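Local structure of class I phosphodiesterase PDEB1 (Leishmania major, 2R8Q) at residues A[26-36]-A[51-62]; A[104-115]-A[249-260]. The protein is a class I phosphodiesterase whose all-helical catalytic domain holds a zinc and a magnesium ion close to a pocket occupied by 3-isobutyl-1-methylxanthine. All coordinates share one frame; numbering follows the deposited sequence.

The two contacts come in series along the chain: contact 1 is complete before the first helix of contact 2 begins. Contact 1 joins the end of helix 21-28 and the loop after it to Tyr52 and helix 55-68 at the periphery, about 20 Å from the centre of the chain. Contact 2, buried about 6 Å from that centre, joins helices 102-118 and 239-254 through segments 133 residues apart in sequence. Their centres lie about 20 Å apart, yet helix 55-68 packs against helix 102-118, and Ala59 O comes 3.9 Å from Val106 CG1. One helix thus carries the N-terminal loop on one contact surface and meets, on another, the helix that supplies zinc ligand His104.

Contact 1: A[26-36]-A[51-62]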
loop_
_atom_site.group_PDB
_atom_site.type_symbol
_atom_site.label_atom_id
_atom_site.label_comp_id
_atom_site.label_asym_id
_atom_site.label_seq_id
_atom_site.Cartn_x
_atom_site.Cartn_y
_atom_site.Cartn_z
ATOM N N ALA A 26 -11.963 -25.407 -14.543
ATOM C CA ALA A 26 -11.853 -24.792 -15.862
ATOM C C ALA A 26 -10.401 -24.734 -16.330
ATOM O O ALA A 26 -10.129 -24.747 -17.529
ATOM C CB ALA A 26 -12.457 -23.393 -15.838
ATOM N N VAL A 27 -9.467 -24.663 -15.386
ATOM C CA VAL A 27 -8.053 -24.615 -15.747
ATOM C C VAL A 27 -7.514 -26.023 -15.982
ATOM O O VAL A 27 -6.823 -26.280 -16.969
ATOM C CB VAL A 27 -7.201 -23.939 -14.643
ATOM C CG1 VAL A 27 -5.725 -23.977 -15.027
ATOM C CG2 VAL A 27 -7.659 -22.498 -14.440
ATOM N N MET A 28 -7.839 -26.940 -15.077
ATOM C CA MET A 28 -7.355 -28.307 -15.196
ATOM C C MET A 28 -7.941 -29.076 -16.378
ATOM O O MET A 28 -7.393 -30.099 -16.785
ATOM C CB MET A 28 -7.615 -29.073 -13.894
ATOM C CG MET A 28 -6.903 -28.486 -12.683
ATOM S SD MET A 28 -5.150 -28.123 -12.985
ATOM C CE MET A 28 -4.440 -29.770 -12.904
ATOM N N SER A 29 -9.041 -28.582 -16.937
ATOM C CA SER A 29 -9.667 -29.253 -18.071
ATOM C C SER A 29 -8.954 -28.926 -19.381
ATOM O O SER A 29 -9.165 -29.594 -20.392
ATOM C CB SER A 29 -11.142 -28.861 -18.181
ATOM O OG SER A 29 -11.288 -27.523 -18.614
ATOM N N ILE A 30 -8.110 -27.898 -19.366
ATOM C CA ILE A 30 -7.377 -27.506 -20.568
ATOM C C ILE A 30 -6.438 -28.621 -21.018
ATOM O O ILE A 30 -5.579 -29.069 -20.256
ATOM C CB ILE A 30 -6.539 -26.230 -20.329
ATOM C CG1 ILE A 30 -7.460 -25.039 -20.031
ATOM C CG2 ILE A 30 -5.664 -25.947 -21.548
ATOM C CD1 ILE A 30 -8.329 -24.602 -21.201
ATOM N N ASP A 31 -6.601 -29.064 -22.261
ATOM C CA ASP A 31 -5.765 -30.125 -22.805
ATOM C C ASP A 31 -4.750 -29.577 -23.803
ATOM O O ASP A 31 -5.111 -29.114 -24.885
ATOM C CB ASP A 31 -6.642 -31.191 -23.469
ATOM C CG ASP A 31 -5.829 -32.279 -24.144
ATOM O OD1 ASP A 31 -4.773 -32.664 -23.598
ATOM O OD2 ASP A 31 -6.253 -32.760 -25.216
ATOM N N PHE A 32 -3.478 -29.623 -23.426
ATOM C CA PHE A 32 -2.410 -29.133 -24.290
ATOM C C PHE A 32 -1.881 -30.260 -25.157
ATOM O O PHE A 32 -1.288 -30.017 -26.208
ATOM C CB PHE A 32 -1.248 -28.579 -23.463
ATOM C CG PHE A 32 -1.598 -27.372 -22.649
ATOM C CD1 PHE A 32 -1.640 -27.443 -21.263
ATOM C CD2 PHE A 32 -1.871 -26.158 -23.270
ATOM C CE1 PHE A 32 -1.948 -26.319 -20.502
ATOM C CE2 PHE A 32 -2.179 -25.028 -22.519
ATOM C CZ PHE A 32 -2.218 -25.111 -21.133
ATOM N N GLY A 33 -2.103 -31.491 -24.707
ATOM C CA GLY A 33 -1.606 -32.639 -25.436
ATOM C C GLY A 33 -0.098 -32.637 -25.282
ATOM O O GLY A 33 0.421 -32.643 -24.164
ATOM N N GLY A 34 0.607 -32.621 -26.404
ATOM C CA GLY A 34 2.057 -32.594 -26.370
ATOM C C GLY A 34 2.508 -31.599 -27.413
ATOM O O GLY A 34 3.621 -31.674 -27.935
ATOM N N ALA A 35 1.623 -30.653 -27.711
ATOM C CA ALA A 35 1.881 -29.632 -28.714
ATOM C C ALA A 35 2.801 -28.515 -28.243
ATOM O O ALA A 35 3.283 -27.728 -29.059
ATOM C CB ALA A 35 0.561 -29.042 -29.195
ATOM N N TYR A 36 3.048 -28.437 -26.939
ATOM C CA TYR A 36 3.905 -27.379 -26.416
ATOM C C TYR A 36 4.939 -27.842 -25.401
ATOM O O TYR A 36 4.728 -28.809 -24.671
ATOM C CB TYR A 36 3.064 -26.282 -25.754
ATOM C CG TYR A 36 1.907 -25.780 -26.583
ATOM C CD1 TYR A 36 0.657 -26.394 -26.516
ATOM C CD2 TYR A 36 2.063 -24.696 -27.442
ATOM C CE1 TYR A 36 -0.412 -25.936 -27.287
ATOM C CE2 TYR A 36 1.003 -24.231 -28.217
ATOM C CZ TYR A 36 -0.229 -24.855 -28.134
ATOM O OH TYR A 36 -1.273 -24.393 -28.900
ATOM N N LYS A 51 -5.439 -20.039 -30.096
ATOM C CA LYS A 51 -6.132 -21.307 -30.293
ATOM C C LYS A 51 -7.164 -21.760 -29.263
ATOM O O LYS A 51 -8.154 -22.395 -29.631
ATOM C CB LYS A 51 -5.094 -22.408 -30.514
ATOM C CG LYS A 51 -4.200 -22.123 -31.719
ATOM C CD LYS A 51 -3.189 -23.224 -31.968
ATOM C CE LYS A 51 -2.324 -22.895 -33.179
ATOM N NZ LYS A 51 -1.367 -23.990 -33.505
ATOM N N TYR A 52 -6.959 -21.445 -27.988
ATOM C CA TYR A 52 -7.910 -21.875 -26.967
ATOM C C TYR A 52 -9.087 -20.929 -26.753
ATOM O O TYR A 52 -8.916 -19.717 -26.629
ATOM C CB TYR A 52 -7.181 -22.129 -25.639
ATOM C CG TYR A 52 -6.316 -23.371 -25.681
ATOM C CD1 TYR A 52 -5.039 -23.340 -26.242
ATOM C CD2 TYR A 52 -6.807 -24.599 -25.231
ATOM C CE1 TYR A 52 -4.272 -24.503 -26.360
ATOM C CE2 TYR A 52 -6.054 -25.764 -25.349
ATOM C CZ TYR A 52 -4.790 -25.712 -25.914
ATOM O OH TYR A 52 -4.058 -26.870 -26.054
ATOM N N SER A 53 -10.290 -21.499 -26.716
ATOM C CA SER A 53 -11.512 -20.724 -26.522
ATOM C C SER A 53 -11.550 -20.008 -25.176
ATOM O O SER A 53 -12.281 -19.034 -25.009
ATOM C CB SER A 53 -12.742 -21.628 -26.647
ATOM O OG SER A 53 -12.759 -22.608 -25.623
ATOM N N GLU A 54 -10.781 -20.513 -24.217
ATOM C CA GLU A 54 -10.690 -19.920 -22.884
ATOM C C GLU A 54 -9.203 -19.632 -22.683
ATOM O O GLU A 54 -8.514 -20.327 -21.938
ATOM C CB GLU A 54 -11.176 -20.909 -21.820
ATOM C CG GLU A 54 -12.654 -21.273 -21.906
ATOM C CD GLU A 54 -13.574 -20.119 -21.552
ATOM O OE1 GLU A 54 -13.079 -19.077 -21.072
ATOM O OE2 GLU A 54 -14.802 -20.259 -21.745
ATOM N N PRO A 55 -8.688 -18.596 -23.358
ATOM C CA PRO A 55 -7.273 -18.225 -23.261
ATOM C C PRO A 55 -6.750 -17.901 -21.864
ATOM O O PRO A 55 -5.593 -18.187 -21.560
ATOM C CB PRO A 55 -7.159 -17.057 -24.244
ATOM C CG PRO A 55 -8.514 -16.426 -24.178
ATOM C CD PRO A 55 -9.438 -17.624 -24.175
ATOM N N MET A 56 -7.583 -17.306 -21.014
ATOM C CA MET A 56 -7.142 -16.996 -19.656
ATOM C C MET A 56 -6.963 -18.283 -18.858
ATOM O O MET A 56 -6.063 -18.380 -18.020
ATOM C CB MET A 56 -8.143 -16.081 -18.957
ATOM C CG MET A 56 -8.028 -14.621 -19.365
ATOM S SD MET A 56 -6.492 -13.889 -18.737
ATOM C CE MET A 56 -6.484 -12.314 -19.583
ATOM N N ASP A 57 -7.820 -19.269 -19.109
ATOM C CA ASP A 57 -7.706 -20.549 -18.413
ATOM C C ASP A 57 -6.479 -21.290 -18.941
ATOM O O ASP A 57 -5.728 -21.901 -18.176
ATOM C CB ASP A 57 -8.958 -21.413 -18.629
ATOM C CG ASP A 57 -10.171 -20.895 -17.879
ATOM O OD1 ASP A 57 -10.004 -20.261 -16.818
ATOM O OD2 ASP A 57 -11.305 -21.145 -18.344
ATOM N N ALA A 58 -6.270 -21.236 -20.253
ATOM C CA ALA A 58 -5.118 -21.895 -20.855
ATOM C C ALA A 58 -3.817 -21.279 -20.329
ATOM O O ALA A 58 -2.863 -21.991 -20.037
ATOM C CB ALA A 58 -5.190 -21.782 -22.380
ATOM N N ALA A 59 -3.782 -19.956 -20.210
ATOM C CA ALA A 59 -2.589 -19.276 -19.708
ATOM C C ALA A 59 -2.301 -19.684 -18.262
ATOM O O ALA A 59 -1.149 -19.875 -17.880
ATOM C CB ALA A 59 -2.772 -17.765 -19.804
ATOM N N ALA A 60 -3.352 -19.804 -17.461
ATOM C CA ALA A 60 -3.198 -20.215 -16.070
ATOM C C ALA A 60 -2.673 -21.651 -16.054
ATOM O O ALA A 60 -1.881 -22.031 -15.190
ATOM C CB ALA A 60 -4.538 -20.142 -15.357
ATOM N N GLY A 61 -3.126 -22.440 -17.024
ATOM C CA GLY A 61 -2.697 -23.824 -17.120
ATOM C C GLY A 61 -1.232 -23.947 -17.488
ATOM O O GLY A 61 -0.552 -24.879 -17.059
ATOM N N VAL A 62 -0.742 -23.011 -18.297
ATOM C CA VAL A 62 0.653 -23.014 -18.698
ATOM C C VAL A 62 1.521 -22.875 -17.453
ATOM O O VAL A 62 2.439 -23.665 -17.233
ATOM C CB VAL A 62 0.958 -21.848 -19.670
ATOM C CG1 VAL A 62 2.453 -21.724 -19.905
ATOM C CG2 VAL A 62 0.231 -22.083 -20.991
HETATM O O HOH W 1 -11.731 -23.641 -19.471
#
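Lys51 touches Tyr36 where the N-terminal part of this all-helical phosphodiesterase fold lays the loop after helix 21-28 across the start of helix 55-68. Its CD lies 3.8 Å from Tyr36 OH, while its NZ forms a salt bridge with Glu47. Tyr52, just after helix 45-51, carries the polar link: its hydroxyl donates to Asp31 O over 2.7 Å, meeting the carbonyl at 125° and tilted from its plane. Phe32 turns its edge toward the Tyr52 face in an offset edge-to-face pair, the planes 63° apart. Ile30 CG2 touches both rings, 3.8 Å from Tyr52 CE2 and over one face of Phe32, near the rim. Beyond the N-cap residue Glu54, Asp57 shares its carboxylate between two neighbours: OD2 takes a 2.8 Å bond from a water that also donates to Ala26 O, and OD1 pairs with Arg91. Ala58 and Ala60 keep the helix surface low, and Ala60 CB rests 4.0 Å from Val27 CG2. At Gly61 the backbone itself is the contact surface; Val27 CG1, placed anti to its own N (chi1 177°), comes within 3.6 Å of Gly61 N. Val62 closes the series with CG2 3.9 Å from Phe32 CZ, and that same CZ meets Ala58 O in the plane of the ring, 3.4 Å away.

Contact 2: A[104-115]-A[249-260]; sequences HVVDVCQTLHTY and LIKAGDVSNVTK. With ZN (zinc ion), chain C; IBM (3-isobutyl-1-methylxanthine), chain E.
Tyr115 lies along helix 249-254 where that helix crosses helix 104-115, the segment axes 9.0 Å apart and at 124°. Its CB starts against Leu249 CD2 at 4.2 Å. With CG anti to the carbonyl carbon (chi1 -69°), the ring passes Thr111 O on one face, and CE1 reaches Gly253 N, 3.7 Å away at the ring edge, as well as Ala252 CB. At the tip, OH sits 3.2 Å from Ser256 CB and is hydrogen-bonded to a water that donates to Thr259 OG1. The close approach of the helices is centred on Gly253, beside Val108 and Leu112.

An ammonium group among ordered waters illustrates how a polar cluster is knitted together. Lys260 NZ meets Thr111 tip to tip, donating over 2.8 Å to OG1, which in turn donates to Asp107 O; NZ also forms a 3.3 Å salt bridge with Asp107 OD1, and a water bridges this pair. Asp107 OD2 takes a bond from a water that accepts from His104 ND1, a second-shell link that helps fix the imidazole's rotation. Asn257 ND2 donates to the same water; its OD1, hydrogen-bonded to Tyr99, lies 3.7 Å from C10 of 3-isobutyl-1-methylxanthine. His104 NE2 and Asp254 OD1 each bind zinc at 2.2 Å. With His140, Asp141 and two waters they complete the two-histidine, two-aspartate metal site characteristic of the HD-type phosphodiesterase family.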
loop_
_atom_site.group_PDB
_atom_site.type_symbol
_atom_site.label_atom_id
_atom_site.label_comp_id
_atom_site.label_asym_id
_atom_site.label_seq_id
_atom_site.Cartn_x
_atom_site.Cartn_y
_atom_site.Cartn_z
ATOM N N HIS A 104 1.251 -11.084 -19.712
ATOM C CA HIS A 104 2.607 -10.573 -19.542
ATOM C C HIS A 104 3.320 -11.277 -18.393
ATOM O O HIS A 104 4.489 -11.634 -18.518
ATOM C CB HIS A 104 2.596 -9.062 -19.266
ATOM C CG HIS A 104 3.889 -8.536 -18.714
ATOM N ND1 HIS A 104 5.068 -8.540 -19.434
ATOM C CD2 HIS A 104 4.181 -7.965 -17.522
ATOM C CE1 HIS A 104 6.026 -7.987 -18.709
ATOM N NE2 HIS A 104 5.514 -7.629 -17.545
ATOM N N VAL A 105 2.633 -11.484 -17.270
ATOM C CA VAL A 105 3.309 -12.132 -16.147
ATOM C C VAL A 105 3.488 -13.629 -16.374
ATOM O O VAL A 105 4.445 -14.220 -15.883
ATOM C CB VAL A 105 2.607 -11.849 -14.783
ATOM C CG1 VAL A 105 2.570 -10.339 -14.540
ATOM C CG2 VAL A 105 1.202 -12.434 -14.746
ATOM N N VAL A 106 2.585 -14.238 -17.138
ATOM C CA VAL A 106 2.718 -15.652 -17.463
ATOM C C VAL A 106 3.977 -15.749 -18.329
ATOM O O VAL A 106 4.806 -16.647 -18.158
ATOM C CB VAL A 106 1.488 -16.159 -18.255
ATOM C CG1 VAL A 106 1.780 -17.527 -18.878
ATOM C CG2 VAL A 106 0.286 -16.247 -17.319
ATOM N N ASP A 107 4.124 -14.802 -19.253
ATOM C CA ASP A 107 5.297 -14.768 -20.119
ATOM C C ASP A 107 6.587 -14.572 -19.321
ATOM O O ASP A 107 7.574 -15.258 -19.560
ATOM C CB ASP A 107 5.157 -13.649 -21.155
ATOM C CG ASP A 107 6.405 -13.469 -21.995
ATOM O OD1 ASP A 107 6.896 -14.471 -22.559
ATOM O OD2 ASP A 107 6.892 -12.321 -22.098
ATOM N N VAL A 108 6.592 -13.639 -18.371
ATOM C CA VAL A 108 7.799 -13.410 -17.584
ATOM C C VAL A 108 8.153 -14.654 -16.770
ATOM O O VAL A 108 9.321 -15.015 -16.657
ATOM C CB VAL A 108 7.637 -12.177 -16.655
ATOM C CG1 VAL A 108 8.831 -12.051 -15.716
ATOM C CG2 VAL A 108 7.523 -10.917 -17.502
ATOM N N CYS A 109 7.137 -15.318 -16.222
ATOM C CA CYS A 109 7.359 -16.527 -15.435
ATOM C C CYS A 109 7.995 -17.614 -16.305
ATOM O O CYS A 109 9.020 -18.192 -15.945
ATOM C CB CYS A 109 6.027 -17.015 -14.857
ATOM S SG CYS A 109 6.128 -18.503 -13.825
ATOM N N GLN A 110 7.390 -17.872 -17.459
ATOM C CA GLN A 110 7.894 -18.890 -18.378
ATOM C C GLN A 110 9.301 -18.550 -18.871
ATOM O O GLN A 110 10.169 -19.426 -18.984
ATOM C CB GLN A 110 6.929 -19.023 -19.563
ATOM C CG GLN A 110 7.171 -20.215 -20.493
ATOM C CD GLN A 110 8.233 -19.958 -21.547
ATOM O OE1 GLN A 110 8.332 -18.857 -22.092
ATOM N NE2 GLN A 110 9.021 -20.984 -21.859
ATOM N N THR A 111 9.528 -17.272 -19.149
ATOM C CA THR A 111 10.823 -16.809 -19.630
ATOM C C THR A 111 11.899 -17.012 -18.561
ATOM O O THR A 111 13.015 -17.450 -18.862
ATOM C CB THR A 111 10.755 -15.323 -20.021
ATOM O OG1 THR A 111 9.809 -15.153 -21.084
ATOM C CG2 THR A 111 12.116 -14.823 -20.471
ATOM N N LEU A 112 11.569 -16.705 -17.311
ATOM C CA LEU A 112 12.535 -16.882 -16.236
ATOM C C LEU A 112 12.899 -18.353 -16.088
ATOM O O LEU A 112 14.042 -18.683 -15.774
ATOM C CB LEU A 112 11.983 -16.335 -14.917
ATOM C CG LEU A 112 11.941 -14.807 -14.852
ATOM C CD1 LEU A 112 11.249 -14.365 -13.573
ATOM C CD2 LEU A 112 13.358 -14.254 -14.912
ATOM N N HIS A 113 11.933 -19.238 -16.312
ATOM C CA HIS A 113 12.220 -20.660 -16.213
ATOM C C HIS A 113 13.284 -20.980 -17.260
ATOM O O HIS A 113 14.253 -21.676 -16.963
ATOM C CB HIS A 113 10.955 -21.492 -16.451
ATOM C CG HIS A 113 11.152 -22.966 -16.257
ATOM N ND1 HIS A 113 11.827 -23.753 -17.165
ATOM C CD2 HIS A 113 10.767 -23.792 -15.255
ATOM C CE1 HIS A 113 11.847 -25.001 -16.733
ATOM N NE2 HIS A 113 11.211 -25.053 -15.575
ATOM N N THR A 114 13.132 -20.451 -18.474
ATOM C CA THR A 114 14.130 -20.735 -19.503
ATOM C C THR A 114 15.506 -20.177 -19.142
ATOM O O THR A 114 16.524 -20.773 -19.477
ATOM C CB THR A 114 13.716 -20.209 -20.911
ATOM O OG1 THR A 114 13.784 -18.779 -20.951
ATOM C CG2 THR A 114 12.311 -20.669 -21.256
ATOM N N TYR A 115 15.548 -19.044 -18.447
ATOM C CA TYR A 115 16.832 -18.467 -18.065
ATOM C C TYR A 115 17.501 -19.319 -16.996
ATOM O O TYR A 115 18.712 -19.545 -17.031
ATOM C CB TYR A 115 16.654 -17.045 -17.524
ATOM C CG TYR A 115 16.232 -16.012 -18.548
ATOM C CD1 TYR A 115 15.899 -14.719 -18.151
ATOM C CD2 TYR A 115 16.174 -16.318 -19.911
ATOM C CE1 TYR A 115 15.520 -13.755 -19.075
ATOM C CE2 TYR A 115 15.792 -15.355 -20.848
ATOM C CZ TYR A 115 15.467 -14.076 -20.418
ATOM O OH TYR A 115 15.073 -13.118 -21.327
ATOM N N LEU A 249 17.815 -11.025 -13.010
ATOM C CA LEU A 249 17.070 -11.974 -13.830
ATOM C C LEU A 249 15.633 -11.516 -14.044
ATOM O O LEU A 249 15.135 -11.574 -15.168
ATOM C CB LEU A 249 17.067 -13.372 -13.202
ATOM C CG LEU A 249 18.356 -14.185 -13.344
ATOM C CD1 LEU A 249 18.259 -15.438 -12.494
ATOM C CD2 LEU A 249 18.590 -14.539 -14.812
ATOM N N ILE A 250 14.952 -11.064 -12.991
ATOM C CA ILE A 250 13.576 -10.628 -13.200
ATOM C C ILE A 250 13.548 -9.392 -14.090
ATOM O O ILE A 250 12.621 -9.216 -14.880
ATOM C CB ILE A 250 12.810 -10.373 -11.864
ATOM C CG1 ILE A 250 11.318 -10.193 -12.176
ATOM C CG2 ILE A 250 13.368 -9.149 -11.137
ATOM C CD1 ILE A 250 10.396 -10.296 -10.967
ATOM N N LYS A 251 14.573 -8.549 -13.993
ATOM C CA LYS A 251 14.640 -7.371 -14.850
ATOM C C LYS A 251 14.780 -7.846 -16.292
ATOM O O LYS A 251 14.120 -7.330 -17.195
ATOM C CB LYS A 251 15.838 -6.491 -14.487
ATOM C CG LYS A 251 15.570 -5.490 -13.375
ATOM C CD LYS A 251 16.758 -4.556 -13.167
ATOM C CE LYS A 251 17.126 -3.804 -14.443
ATOM N NZ LYS A 251 15.998 -2.996 -14.989
ATOM N N ALA A 252 15.632 -8.847 -16.498
ATOM C CA ALA A 252 15.857 -9.400 -17.830
ATOM C C ALA A 252 14.560 -9.970 -18.392
ATOM O O ALA A 252 14.202 -9.708 -19.538
ATOM C CB ALA A 252 16.927 -10.492 -17.775
ATOM N N GLY A 253 13.855 -10.757 -17.587
ATOM C CA GLY A 253 12.607 -11.325 -18.053
ATOM C C GLY A 253 11.603 -10.239 -18.395
ATOM O O GLY A 253 10.848 -10.349 -19.359
ATOM N N ASP A 254 11.605 -9.174 -17.604
ATOM C CA ASP A 254 10.682 -8.066 -17.803
ATOM C C ASP A 254 10.887 -7.344 -19.139
ATOM O O ASP A 254 9.919 -6.880 -19.748
ATOM C CB ASP A 254 10.812 -7.087 -16.632
ATOM C CG ASP A 254 9.512 -6.382 -16.310
ATOM O OD1 ASP A 254 8.433 -6.865 -16.728
ATOM O OD2 ASP A 254 9.571 -5.343 -15.618
ATOM N N VAL A 255 12.131 -7.257 -19.605
ATOM C CA VAL A 255 12.409 -6.596 -20.884
ATOM C C VAL A 255 12.850 -7.591 -21.956
ATOM O O VAL A 255 13.549 -7.233 -22.906
ATOM C CB VAL A 255 13.498 -5.498 -20.740
ATOM C CG1 VAL A 255 13.015 -4.419 -19.786
ATOM C CG2 VAL A 255 14.809 -6.101 -20.254
ATOM N N SER A 256 12.406 -8.836 -21.810
ATOM C CA SER A 256 12.766 -9.912 -22.733
ATOM C C SER A 256 12.018 -9.958 -24.062
ATOM O O SER A 256 12.375 -10.748 -24.935
ATOM C CB SER A 256 12.590 -11.265 -22.041
ATOM O OG SER A 256 11.227 -11.503 -21.719
ATOM N N ASN A 257 10.986 -9.136 -24.221
ATOM C CA ASN A 257 10.218 -9.150 -25.466
ATOM C C ASN A 257 11.111 -9.036 -26.703
ATOM O O ASN A 257 10.886 -9.722 -27.698
ATOM C CB ASN A 257 9.198 -8.007 -25.491
ATOM C CG ASN A 257 8.037 -8.213 -24.524
ATOM O OD1 ASN A 257 7.247 -7.297 -24.302
ATOM N ND2 ASN A 257 7.926 -9.411 -23.958
ATOM N N VAL A 258 12.123 -8.176 -26.634
ATOM C CA VAL A 258 13.018 -7.960 -27.769
ATOM C C VAL A 258 13.984 -9.098 -28.070
ATOM O O VAL A 258 14.670 -9.073 -29.093
ATOM C CB VAL A 258 13.841 -6.665 -27.591
ATOM C CG1 VAL A 258 12.912 -5.463 -27.553
ATOM C CG2 VAL A 258 14.677 -6.748 -26.324
ATOM N N THR A 259 14.036 -10.094 -27.192
ATOM C CA THR A 259 14.931 -11.230 -27.386
ATOM C C THR A 259 14.197 -12.477 -27.878
ATOM O O THR A 259 14.805 -13.532 -28.036
ATOM C CB THR A 259 15.647 -11.601 -26.080
ATOM O OG1 THR A 259 14.687 -12.109 -25.145
ATOM C CG2 THR A 259 16.334 -10.380 -25.483
ATOM N N LYS A 260 12.893 -12.365 -28.109
ATOM C CA LYS A 260 12.116 -13.515 -28.570
ATOM C C LYS A 260 12.107 -13.600 -30.094
ATOM O O LYS A 260 12.439 -12.629 -30.775
ATOM C CB LYS A 260 10.672 -13.423 -28.063
ATOM C CG LYS A 260 10.540 -13.371 -26.542
ATOM C CD LYS A 260 11.319 -14.499 -25.871
ATOM C CE LYS A 260 11.192 -14.444 -24.352
ATOM N NZ LYS A 260 9.847 -14.880 -23.888
HETATM ZN ZN ZN C . 6.419 -6.416 -15.953
HETATM N N9 IBM E . 9.637 0.447 -23.047
HETATM C C8 IBM E . 9.775 1.249 -24.153
HETATM N N7 IBM E . 9.680 0.603 -25.288
HETATM C C5 IBM E . 9.464 -0.712 -24.902
HETATM C C4 IBM E . 9.435 -0.825 -23.530
HETATM N N3 IBM E . 9.247 -1.947 -22.801
HETATM C C2 IBM E . 9.071 -3.082 -23.541
HETATM N N1 IBM E . 9.085 -3.063 -24.940
HETATM C C6 IBM E . 9.279 -1.884 -25.618
HETATM O O6 IBM E . 9.288 -1.865 -26.839
HETATM O O2 IBM E . 8.898 -4.149 -22.961
HETATM C C10 IBM E . 8.892 -4.300 -25.682
HETATM C C11 IBM E . 9.227 -1.942 -21.348
HETATM C C12 IBM E . 8.014 -1.142 -20.864
HETATM C C13 IBM E . 6.801 -2.047 -20.692
HETATM C C14 IBM E . 8.332 -0.409 -19.568
HETATM O O HOH W 2 5.540 -9.956 -21.949
HETATM O O HOH W 3 7.173 -14.551 -25.290
HETATM O O HOH W 4 9.076 -11.977 -23.554
HETATM O O HOH W 5 10.064 -17.810 -23.951
HETATM O O HOH W 6 14.941 -14.184 -23.649
HETATM O O HOH W 7 7.365 -4.841 -14.822
HETATM O O HOH W 8 6.504 -4.670 -17.432
#